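Local coordinates for general secretion pathway protein L (PDB 2W7V) that forms a dimer through its periplasmic domain and is probably a component of the type II secretion system of Vibrio parahaemolyticus, at residues 21-31 with 43-53; 60-69 with 79-87. All blocks are in the same frame, centred on the assembly; numbering follows the deposited sequence.

Contact 1. Residues 21-31 with 43-53; sequences LGQVKDLEITS and IHARSSDFQPF. With EDO (1,2-ethanediol), chain C.
Leu21 meets Ile43 methyl to methyl beside the antiparallel hairpin of strands 28-35 and 40-47, where a classic beta bulge interrupts the pairing. A 1,2-ethanediol, probably from the crystallisation liquor, sits by the carbonyls of Leu21, Gly22 and Leu27, O1 donating to Gly22 O. The branched Val24 lays CG1 against Pro52 CB. A type II turn from Val24 to Leu27 brings up the Asp26 carbonyl: the small Ser47 hydroxyl OG donates to Asp26 O at 2.6 Å across the contact and accepts from Asp49 N within its own ST turn. Leu27, with CG anti to the backbone N (chi1 -166°), sends CD1 over the centre of the Phe53 ring in a CH-pi contact, 4.1 Å from its centroid. Glu28 and Arg46 form a hydrogen-bonded pair; Arg46 NH2 meets Glu28 OE2 at 2.7 Å in a salt bridge whose hydrogen bond is weak, the N-H turned off line (124°) and the carboxylate and guanidinium planes 67° apart. On the opposite face Ile29 and the small Ala45, a non-hydrogen-bonded pair, touch CD1 to CB at 3.6 Å. Thr30 and Ser31 share His44 at the bulge, and Ser31 restores the ladder, His44 N to Ser31 O 2.9 Å.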
loop_
_atom_site.group_PDB
_atom_site.type_symbol
_atom_site.label_atom_id
_atom_site.label_comp_id
_atom_site.label_asym_id
_atom_site.label_seq_id
_atom_site.Cartn_x
_atom_site.Cartn_y
_atom_site.Cartn_z
ATOM N N LEU A 21 -6.232 6.246 -8.763
ATOM C CA LEU A 21 -6.948 7.115 -7.824
ATOM C C LEU A 21 -6.578 8.555 -8.103
ATOM O O LEU A 21 -7.351 9.456 -7.886
ATOM C CB LEU A 21 -6.656 6.754 -6.356
ATOM C CG LEU A 21 -7.003 5.331 -5.891
ATOM C CD1 LEU A 21 -6.219 4.977 -4.630
ATOM C CD2 LEU A 21 -8.478 5.127 -5.696
ATOM N N GLY A 22 -5.364 8.746 -8.576
ATOM C CA GLY A 22 -4.878 10.044 -8.990
ATOM C C GLY A 22 -5.694 10.696 -10.078
ATOM O O GLY A 22 -5.737 11.895 -10.113
ATOM N N GLN A 23 -6.343 9.921 -10.956
ATOM C CA GLN A 23 -7.192 10.478 -12.025
ATOM C C GLN A 23 -8.469 11.132 -11.481
ATOM O O GLN A 23 -9.116 11.867 -12.203
ATOM C CB GLN A 23 -7.652 9.398 -13.026
ATOM C CG GLN A 23 -6.582 8.547 -13.703
ATOM C CD GLN A 23 -7.161 7.346 -14.495
ATOM O OE1 GLN A 23 -6.666 6.221 -14.383
ATOM N NE2 GLN A 23 -8.189 7.592 -15.313
ATOM N N VAL A 24 -8.856 10.814 -10.240
ATOM C CA VAL A 24 -10.124 11.264 -9.656
ATOM C C VAL A 24 -9.897 12.579 -8.919
ATOM O O VAL A 24 -9.171 12.608 -7.929
ATOM C CB VAL A 24 -10.715 10.181 -8.656
ATOM C CG1 VAL A 24 -11.950 10.686 -7.994
ATOM C CG2 VAL A 24 -10.990 8.834 -9.379
ATOM N N LYS A 25 -10.479 13.670 -9.438
ATOM C CA LYS A 25 -10.448 14.994 -8.794
ATOM C C LYS A 25 -11.098 14.953 -7.393
ATOM O O LYS A 25 -12.124 14.312 -7.195
ATOM C CB LYS A 25 -11.206 16.013 -9.666
ATOM C CG LYS A 25 -10.647 16.128 -11.092
ATOM C CD LYS A 25 -11.302 17.229 -11.959
ATOM C CE LYS A 25 -10.686 17.242 -13.363
ATOM N NZ LYS A 25 -11.271 18.290 -14.289
ATOM N N ASP A 26 -10.524 15.670 -6.440
ATOM C CA ASP A 26 -11.186 15.894 -5.170
ATOM C C ASP A 26 -11.322 14.536 -4.432
ATOM O O ASP A 26 -12.305 14.293 -3.727
ATOM C CB ASP A 26 -12.545 16.593 -5.421
ATOM C CG ASP A 26 -13.206 17.143 -4.136
ATOM O OD1 ASP A 26 -12.556 17.147 -3.072
ATOM O OD2 ASP A 26 -14.386 17.583 -4.198
ATOM N N LEU A 27 -10.339 13.649 -4.631
ATOM C CA LEU A 27 -10.251 12.416 -3.862
ATOM C C LEU A 27 -8.892 12.290 -3.190
ATOM O O LEU A 27 -7.922 12.013 -3.841
ATOM C CB LEU A 27 -10.496 11.162 -4.734
ATOM C CG LEU A 27 -10.765 9.847 -3.974
ATOM C CD1 LEU A 27 -12.070 9.866 -3.201
ATOM C CD2 LEU A 27 -10.717 8.604 -4.868
ATOM N N GLU A 28 -8.856 12.414 -1.884
ATOM C CA GLU A 28 -7.619 12.320 -1.134
ATOM C C GLU A 28 -7.519 10.967 -0.484
ATOM O O GLU A 28 -8.356 10.646 0.299
ATOM C CB GLU A 28 -7.697 13.367 -0.042
ATOM C CG GLU A 28 -6.431 13.963 0.367
ATOM C CD GLU A 28 -6.663 15.313 1.031
ATOM O OE1 GLU A 28 -7.411 16.140 0.454
ATOM O OE2 GLU A 28 -6.118 15.516 2.124
ATOM N N ILE A 29 -6.461 10.205 -0.762
ATOM C CA ILE A 29 -6.176 8.937 -0.069
ATOM C C ILE A 29 -5.471 9.187 1.250
ATOM O O ILE A 29 -4.345 9.617 1.272
ATOM C CB ILE A 29 -5.330 7.973 -0.940
ATOM C CG1 ILE A 29 -5.956 7.860 -2.328
ATOM C CG2 ILE A 29 -5.203 6.550 -0.285
ATOM C CD1 ILE A 29 -7.448 7.562 -2.353
ATOM N N THR A 30 -6.161 8.935 2.354
ATOM C CA THR A 30 -5.588 9.112 3.672
ATOM C C THR A 30 -4.836 7.848 4.160
ATOM O O THR A 30 -3.846 7.935 4.900
ATOM C CB THR A 30 -6.668 9.507 4.665
ATOM O OG1 THR A 30 -7.672 8.515 4.679
ATOM C CG2 THR A 30 -7.305 10.831 4.276
ATOM N N SER A 31 -5.278 6.665 3.732
ATOM C CA SER A 31 -4.474 5.474 3.990
ATOM C C SER A 31 -4.816 4.342 3.081
ATOM O O SER A 31 -5.865 4.301 2.512
ATOM C CB SER A 31 -4.650 4.986 5.431
ATOM O OG SER A 31 -5.807 4.192 5.541
ATOM N N ILE A 43 -8.587 0.796 1.286
ATOM C CA ILE A 43 -8.276 2.178 1.042
ATOM C C ILE A 43 -9.229 3.096 1.777
ATOM O O ILE A 43 -10.409 2.964 1.617
ATOM C CB ILE A 43 -8.461 2.472 -0.472
ATOM C CG1 ILE A 43 -7.475 1.622 -1.328
ATOM C CG2 ILE A 43 -8.216 3.941 -0.751
ATOM C CD1 ILE A 43 -7.858 1.508 -2.813
ATOM N N HIS A 44 -8.734 4.039 2.563
ATOM C CA HIS A 44 -9.580 5.095 3.052
ATOM C C HIS A 44 -9.270 6.352 2.263
ATOM O O HIS A 44 -8.138 6.578 1.905
ATOM C CB HIS A 44 -9.417 5.351 4.551
ATOM C CG HIS A 44 -9.672 4.149 5.407
ATOM N ND1 HIS A 44 -9.337 4.107 6.749
ATOM C CD2 HIS A 44 -10.187 2.932 5.112
ATOM C CE1 HIS A 44 -9.651 2.915 7.236
ATOM N NE2 HIS A 44 -10.176 2.189 6.263
ATOM N N ALA A 45 -10.307 7.135 1.954
ATOM C CA ALA A 45 -10.186 8.407 1.236
ATOM C C ALA A 45 -11.229 9.416 1.727
ATOM O O ALA A 45 -12.164 9.089 2.456
ATOM C CB ALA A 45 -10.309 8.171 -0.296
ATOM N N ARG A 46 -11.044 10.664 1.338
ATOM C CA ARG A 46 -11.995 11.733 1.649
ATOM C C ARG A 46 -12.116 12.727 0.509
ATOM O O ARG A 46 -11.224 12.896 -0.307
ATOM C CB ARG A 46 -11.571 12.473 2.907
ATOM C CG ARG A 46 -10.197 13.051 2.796
ATOM C CD ARG A 46 -9.828 13.747 4.035
ATOM N NE ARG A 46 -8.452 14.213 3.996
ATOM C CZ ARG A 46 -7.953 15.132 4.819
ATOM N NH1 ARG A 46 -8.730 15.742 5.714
ATOM N NH2 ARG A 46 -6.675 15.483 4.721
ATOM N N SER A 47 -13.257 13.395 0.485
ATOM C CA SER A 47 -13.581 14.351 -0.539
ATOM C C SER A 47 -14.458 15.419 0.082
ATOM O O SER A 47 -14.793 15.330 1.254
ATOM C CB SER A 47 -14.339 13.622 -1.640
ATOM O OG SER A 47 -14.674 14.467 -2.715
ATOM N N SER A 48 -14.791 16.431 -0.720
ATOM C CA SER A 48 -15.804 17.438 -0.393
ATOM C C SER A 48 -17.224 16.984 -0.771
ATOM O O SER A 48 -18.201 17.619 -0.404
ATOM C CB SER A 48 -15.485 18.752 -1.118
ATOM O OG SER A 48 -15.573 18.596 -2.533
ATOM N N ASP A 49 -17.318 15.873 -1.491
ATOM C CA ASP A 49 -18.595 15.383 -1.995
ATOM C C ASP A 49 -18.582 13.881 -2.245
ATOM O O ASP A 49 -17.541 13.264 -2.196
ATOM C CB ASP A 49 -18.907 16.117 -3.300
ATOM C CG ASP A 49 -20.311 15.862 -3.788
ATOM O OD1 ASP A 49 -21.276 15.851 -2.960
ATOM O OD2 ASP A 49 -20.434 15.643 -5.009
ATOM N N PHE A 50 -19.736 13.301 -2.548
ATOM C CA PHE A 50 -19.853 11.856 -2.838
ATOM C C PHE A 50 -19.373 11.440 -4.247
ATOM O O PHE A 50 -18.968 10.289 -4.476
ATOM C CB PHE A 50 -21.305 11.416 -2.640
ATOM C CG PHE A 50 -22.247 11.834 -3.755
ATOM C CD1 PHE A 50 -22.458 11.002 -4.869
ATOM C CD2 PHE A 50 -22.931 13.027 -3.691
ATOM C CE1 PHE A 50 -23.282 11.371 -5.860
ATOM C CE2 PHE A 50 -23.793 13.400 -4.710
ATOM C CZ PHE A 50 -23.963 12.588 -5.783
ATOM N N GLN A 51 -19.407 12.382 -5.182
ATOM C CA GLN A 51 -19.270 12.080 -6.580
ATOM C C GLN A 51 -17.896 11.486 -6.961
ATOM O O GLN A 51 -17.848 10.614 -7.814
ATOM C CB GLN A 51 -19.545 13.349 -7.361
ATOM C CG GLN A 51 -20.128 13.166 -8.692
ATOM C CD GLN A 51 -21.074 14.320 -9.042
ATOM O OE1 GLN A 51 -21.939 14.706 -8.237
ATOM N NE2 GLN A 51 -20.912 14.876 -10.245
ATOM N N PRO A 52 -16.776 11.996 -6.380
ATOM C CA PRO A 52 -15.484 11.356 -6.483
ATOM C C PRO A 52 -15.386 9.902 -6.038
ATOM O O PRO A 52 -14.629 9.150 -6.642
ATOM C CB PRO A 52 -14.588 12.277 -5.649
ATOM C CG PRO A 52 -15.183 13.633 -5.896
ATOM C CD PRO A 52 -16.642 13.295 -5.688
ATOM N N PHE A 53 -16.157 9.506 -5.026
ATOM C CA PHE A 53 -16.293 8.106 -4.670
ATOM C C PHE A 53 -16.960 7.243 -5.759
ATOM O O PHE A 53 -16.551 6.102 -5.995
ATOM C CB PHE A 53 -17.039 7.987 -3.340
ATOM C CG PHE A 53 -16.217 8.453 -2.157
ATOM C CD1 PHE A 53 -15.343 7.596 -1.529
ATOM C CD2 PHE A 53 -16.288 9.771 -1.700
ATOM C CE1 PHE A 53 -14.571 8.036 -0.443
ATOM C CE2 PHE A 53 -15.499 10.198 -0.625
ATOM C CZ PHE A 53 -14.658 9.339 -0.005
HETATM C C1 EDO C . -6.668 13.760 -6.962
HETATM O O1 EDO C . -6.338 13.634 -8.329
HETATM C C2 EDO C . -6.076 12.544 -6.264
HETATM O O2 EDO C . -6.918 11.401 -6.277
HETATM O O HOH W 1 -10.233 9.484 5.318
#

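Contact 2. Residues 60-69 with 79-87; sequences LAEKFNVEQG and MGSFVLKRQ
Strands 64-68 and 79-86 run antiparallel at 156°, their axes 4.6 Å apart at closest approach, with hydrogen-bonded pairs Asn65-Lys85 and Glu67-Val83 alternating with non-hydrogen-bonded pairs Val66-Leu84 and Gln68-Phe82. This beta hairpin follows directly from helix 51-61, whose last turn folds Leu60 back over the strands. Val66, Gln68, Phe82 and Leu84 face the helices and are mostly apolar; Asn65, Glu67, Val83 and Lys85 lie on the other, mostly polar face. On the helix side, Leu60 places CD1 over the Phe82 ring, offset toward its rim, in a CH-pi contact 4.2 Å from the centroid. Leu84 forks between two neighbours: CD1 lies over one face of the Phe64 ring, also by CH-pi, while CD2 reaches Leu60 CD1 and, at 3.9 Å, Val66 CG1. Val66 has CG1 anti to the backbone N (chi1 -165°), so this one methyl touches both Leu84 CD2 and Phe82 CD1, and the branched side chain suits the strand. Gln68 lies alongside Phe82 with amide and ring planes 77° apart; Gln68 CG touches Phe82 CE1 at 3.7 Å, and OE1 accepts from Arg57 of the helix. On the mostly polar face, long charged chains can span neighbouring pairs: the extended side chain of Lys85 crosses obliquely to Glu67. There NZ meets Glu67 OE2 at 3.0 Å in a salt bridge, nearly along the carboxylate C-O axis.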
loop_
_atom_site.group_PDB
_atom_site.type_symbol
_atom_site.label_atom_id
_atom_site.label_comp_id
_atom_site.label_asym_id
_atom_site.label_seq_id
_atom_site.Cartn_x
_atom_site.Cartn_y
_atom_site.Cartn_z
ATOM N N LEU A 60 -12.006 1.624 -10.289
ATOM C CA LEU A 60 -11.442 0.461 -9.627
ATOM C C LEU A 60 -12.113 -0.842 -10.101
ATOM O O LEU A 60 -11.467 -1.862 -10.249
ATOM C CB LEU A 60 -11.574 0.597 -8.092
ATOM C CG LEU A 60 -10.784 1.783 -7.512
ATOM C CD1 LEU A 60 -11.170 1.958 -6.025
ATOM C CD2 LEU A 60 -9.296 1.643 -7.708
ATOM N N ALA A 61 -13.405 -0.775 -10.375
ATOM C CA ALA A 61 -14.222 -1.947 -10.777
ATOM C C ALA A 61 -13.798 -2.560 -12.134
ATOM O O ALA A 61 -14.111 -3.727 -12.419
ATOM C CB ALA A 61 -15.684 -1.530 -10.835
ATOM N N GLU A 62 -13.098 -1.782 -12.963
ATOM C CA GLU A 62 -12.625 -2.266 -14.255
ATOM C C GLU A 62 -11.621 -3.402 -14.125
ATOM O O GLU A 62 -11.585 -4.295 -14.969
ATOM C CB GLU A 62 -11.994 -1.119 -15.058
ATOM C CG GLU A 62 -12.970 0.019 -15.365
ATOM C CD GLU A 62 -12.373 1.152 -16.193
ATOM O OE1 GLU A 62 -11.169 1.081 -16.551
ATOM O OE2 GLU A 62 -13.133 2.109 -16.490
ATOM N N LYS A 63 -10.795 -3.359 -13.080
ATOM C CA LYS A 63 -9.736 -4.344 -12.905
ATOM C C LYS A 63 -9.735 -5.038 -11.524
ATOM O O LYS A 63 -8.926 -5.932 -11.288
ATOM C CB LYS A 63 -8.378 -3.662 -13.152
ATOM C CG LYS A 63 -8.157 -3.125 -14.588
ATOM C CD LYS A 63 -7.677 -4.176 -15.576
ATOM C CE LYS A 63 -7.939 -3.738 -17.009
ATOM N NZ LYS A 63 -6.927 -4.230 -18.004
ATOM N N PHE A 64 -10.612 -4.599 -10.612
ATOM C CA PHE A 64 -10.725 -5.189 -9.280
ATOM C C PHE A 64 -12.155 -5.562 -8.922
ATOM O O PHE A 64 -13.092 -4.990 -9.452
ATOM C CB PHE A 64 -10.180 -4.232 -8.204
ATOM C CG PHE A 64 -8.715 -3.894 -8.359
ATOM C CD1 PHE A 64 -7.749 -4.804 -8.039
ATOM C CD2 PHE A 64 -8.322 -2.664 -8.856
ATOM C CE1 PHE A 64 -6.402 -4.496 -8.188
ATOM C CE2 PHE A 64 -7.001 -2.347 -9.003
ATOM C CZ PHE A 64 -6.035 -3.261 -8.671
ATOM N N ASN A 65 -12.306 -6.550 -8.035
ATOM C CA ASN A 65 -13.512 -6.724 -7.244
ATOM C C ASN A 65 -13.528 -5.598 -6.169
ATOM O O ASN A 65 -12.684 -5.571 -5.283
ATOM C CB ASN A 65 -13.504 -8.145 -6.635
ATOM C CG ASN A 65 -14.822 -8.541 -5.945
ATOM O OD1 ASN A 65 -15.629 -7.704 -5.542
ATOM N ND2 ASN A 65 -15.015 -9.843 -5.784
ATOM N N VAL A 66 -14.468 -4.659 -6.276
ATOM C CA VAL A 66 -14.558 -3.484 -5.368
ATOM C C VAL A 66 -15.813 -3.580 -4.502
ATOM O O VAL A 66 -16.901 -3.871 -5.017
ATOM C CB VAL A 66 -14.647 -2.129 -6.167
ATOM C CG1 VAL A 66 -14.361 -0.911 -5.261
ATOM C CG2 VAL A 66 -13.648 -2.106 -7.300
ATOM N N GLU A 67 -15.648 -3.334 -3.202
ATOM C CA GLU A 67 -16.749 -3.043 -2.317
ATOM C C GLU A 67 -16.545 -1.644 -1.732
ATOM O O GLU A 67 -15.498 -1.322 -1.206
ATOM C CB GLU A 67 -16.812 -4.058 -1.195
ATOM C CG GLU A 67 -16.829 -5.495 -1.696
ATOM C CD GLU A 67 -16.813 -6.481 -0.563
ATOM O OE1 GLU A 67 -17.846 -6.537 0.156
ATOM O OE2 GLU A 67 -15.757 -7.165 -0.367
ATOM N N GLN A 68 -17.537 -0.795 -1.871
ATOM C CA GLN A 68 -17.471 0.509 -1.256
ATOM C C GLN A 68 -17.952 0.389 0.178
ATOM O O GLN A 68 -18.877 -0.313 0.411
ATOM C CB GLN A 68 -18.331 1.492 -2.048
ATOM C CG GLN A 68 -18.067 2.945 -1.706
ATOM C CD GLN A 68 -18.667 3.844 -2.713
ATOM O OE1 GLN A 68 -18.471 3.650 -3.909
ATOM N NE2 GLN A 68 -19.386 4.850 -2.257
ATOM N N GLY A 69 -17.292 1.031 1.131
ATOM C CA GLY A 69 -17.786 1.053 2.506
ATOM C C GLY A 69 -18.823 2.168 2.659
ATOM O O GLY A 69 -19.131 2.854 1.696
HETATM N N MSE A 79 -16.236 10.974 4.058
HETATM C CA MSE A 79 -15.223 9.994 4.351
HETATM C C MSE A 79 -15.746 8.622 3.999
HETATM O O MSE A 79 -16.859 8.273 4.348
HETATM C CB MSE A 79 -14.872 10.046 5.830
HETATM C CG MSE A 79 -14.339 11.377 6.294
HETATM SE SE MSE A 79 -13.909 11.358 8.238
HETATM C CE MSE A 79 -12.377 10.113 8.116
ATOM N N GLY A 80 -14.940 7.841 3.291
ATOM C CA GLY A 80 -15.310 6.465 3.004
ATOM C C GLY A 80 -14.139 5.588 2.724
ATOM O O GLY A 80 -12.995 5.972 2.908
ATOM N N SER A 81 -14.443 4.402 2.217
ATOM C CA SER A 81 -13.451 3.384 2.035
ATOM C C SER A 81 -13.829 2.448 0.927
ATOM O O SER A 81 -14.964 2.459 0.449
ATOM C CB SER A 81 -13.282 2.588 3.328
ATOM O OG SER A 81 -14.508 1.982 3.643
ATOM N N PHE A 82 -12.832 1.645 0.542
ATOM C CA PHE A 82 -12.960 0.636 -0.484
ATOM C C PHE A 82 -12.161 -0.566 -0.041
ATOM O O PHE A 82 -11.094 -0.418 0.535
ATOM C CB PHE A 82 -12.325 1.131 -1.777
ATOM C CG PHE A 82 -13.034 2.252 -2.407
ATOM C CD1 PHE A 82 -14.244 2.053 -3.003
ATOM C CD2 PHE A 82 -12.468 3.520 -2.431
ATOM C CE1 PHE A 82 -14.912 3.091 -3.575
ATOM C CE2 PHE A 82 -13.155 4.589 -3.033
ATOM C CZ PHE A 82 -14.362 4.365 -3.594
ATOM N N VAL A 83 -12.683 -1.745 -0.335
ATOM C CA VAL A 83 -11.965 -2.997 -0.237
ATOM C C VAL A 83 -11.822 -3.553 -1.650
ATOM O O VAL A 83 -12.787 -3.657 -2.365
ATOM C CB VAL A 83 -12.718 -4.000 0.650
ATOM C CG1 VAL A 83 -11.964 -5.301 0.712
ATOM C CG2 VAL A 83 -12.868 -3.417 2.066
ATOM N N LEU A 84 -10.590 -3.840 -2.050
ATOM C CA LEU A 84 -10.296 -4.441 -3.344
ATOM C C LEU A 84 -9.825 -5.875 -3.147
ATOM O O LEU A 84 -9.000 -6.143 -2.275
ATOM C CB LEU A 84 -9.146 -3.686 -4.034
ATOM C CG LEU A 84 -9.222 -2.174 -4.133
ATOM C CD1 LEU A 84 -8.020 -1.620 -4.943
ATOM C CD2 LEU A 84 -10.541 -1.756 -4.725
ATOM N N LYS A 85 -10.315 -6.754 -3.993
ATOM C CA LYS A 85 -9.833 -8.113 -4.158
ATOM C C LYS A 85 -9.611 -8.349 -5.650
ATOM O O LYS A 85 -10.067 -7.571 -6.496
ATOM C CB LYS A 85 -10.869 -9.103 -3.625
ATOM C CG LYS A 85 -11.266 -8.860 -2.166
ATOM C CD LYS A 85 -12.610 -9.539 -1.803
ATOM C CE LYS A 85 -13.137 -9.007 -0.460
ATOM N NZ LYS A 85 -14.296 -9.761 0.070
ATOM N N ARG A 86 -8.920 -9.429 -5.978
ATOM C CA ARG A 86 -8.587 -9.730 -7.384
ATOM C C ARG A 86 -9.846 -9.935 -8.289
ATOM O O ARG A 86 -10.784 -10.570 -7.854
ATOM C CB ARG A 86 -7.699 -10.991 -7.463
ATOM C CG ARG A 86 -6.320 -10.826 -6.824
ATOM C CD ARG A 86 -5.216 -11.542 -7.612
ATOM N NE ARG A 86 -5.190 -12.968 -7.334
ATOM C CZ ARG A 86 -4.757 -13.914 -8.172
ATOM N NH1 ARG A 86 -4.308 -13.618 -9.395
ATOM N NH2 ARG A 86 -4.779 -15.182 -7.778
ATOM N N GLN A 87 -9.818 -9.335 -9.499
ATOM C CA GLN A 87 -10.769 -9.504 -10.659
ATOM C C GLN A 87 -11.584 -8.243 -11.070
ATOM O O GLN A 87 -12.117 -8.133 -12.215
ATOM C CB GLN A 87 -11.710 -10.698 -10.494
ATOM C CG GLN A 87 -11.068 -12.054 -10.671
ATOM C CD GLN A 87 -12.072 -13.152 -10.398
ATOM O OE1 GLN A 87 -12.683 -13.180 -9.326
ATOM N NE2 GLN A 87 -12.285 -14.040 -11.375
#

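From the N terminus, helices 8-13 and 17-22 lead into contact 1, which closes the hairpin of strands 28-35 and 40-47 and draws the start of helix 51-61 to the turn before the first strand. That helix carries the chain on to contact 2, where its last turn meets the second hairpin, strands 64-73 and 78-86. The loops follow in series, neither nesting nor crossing. In space they join: strands 40-47 and 78-86 are neighbours in the sheet, linked by the probable hydrogen bond from Ile43 N to Phe82 O. Strand 28-35, outermost within the chain, meets the second subunit by backbone hydrogen bonds from Thr30 and packing of Glu28 and Ile29, whereas contact 2 is not touched by it.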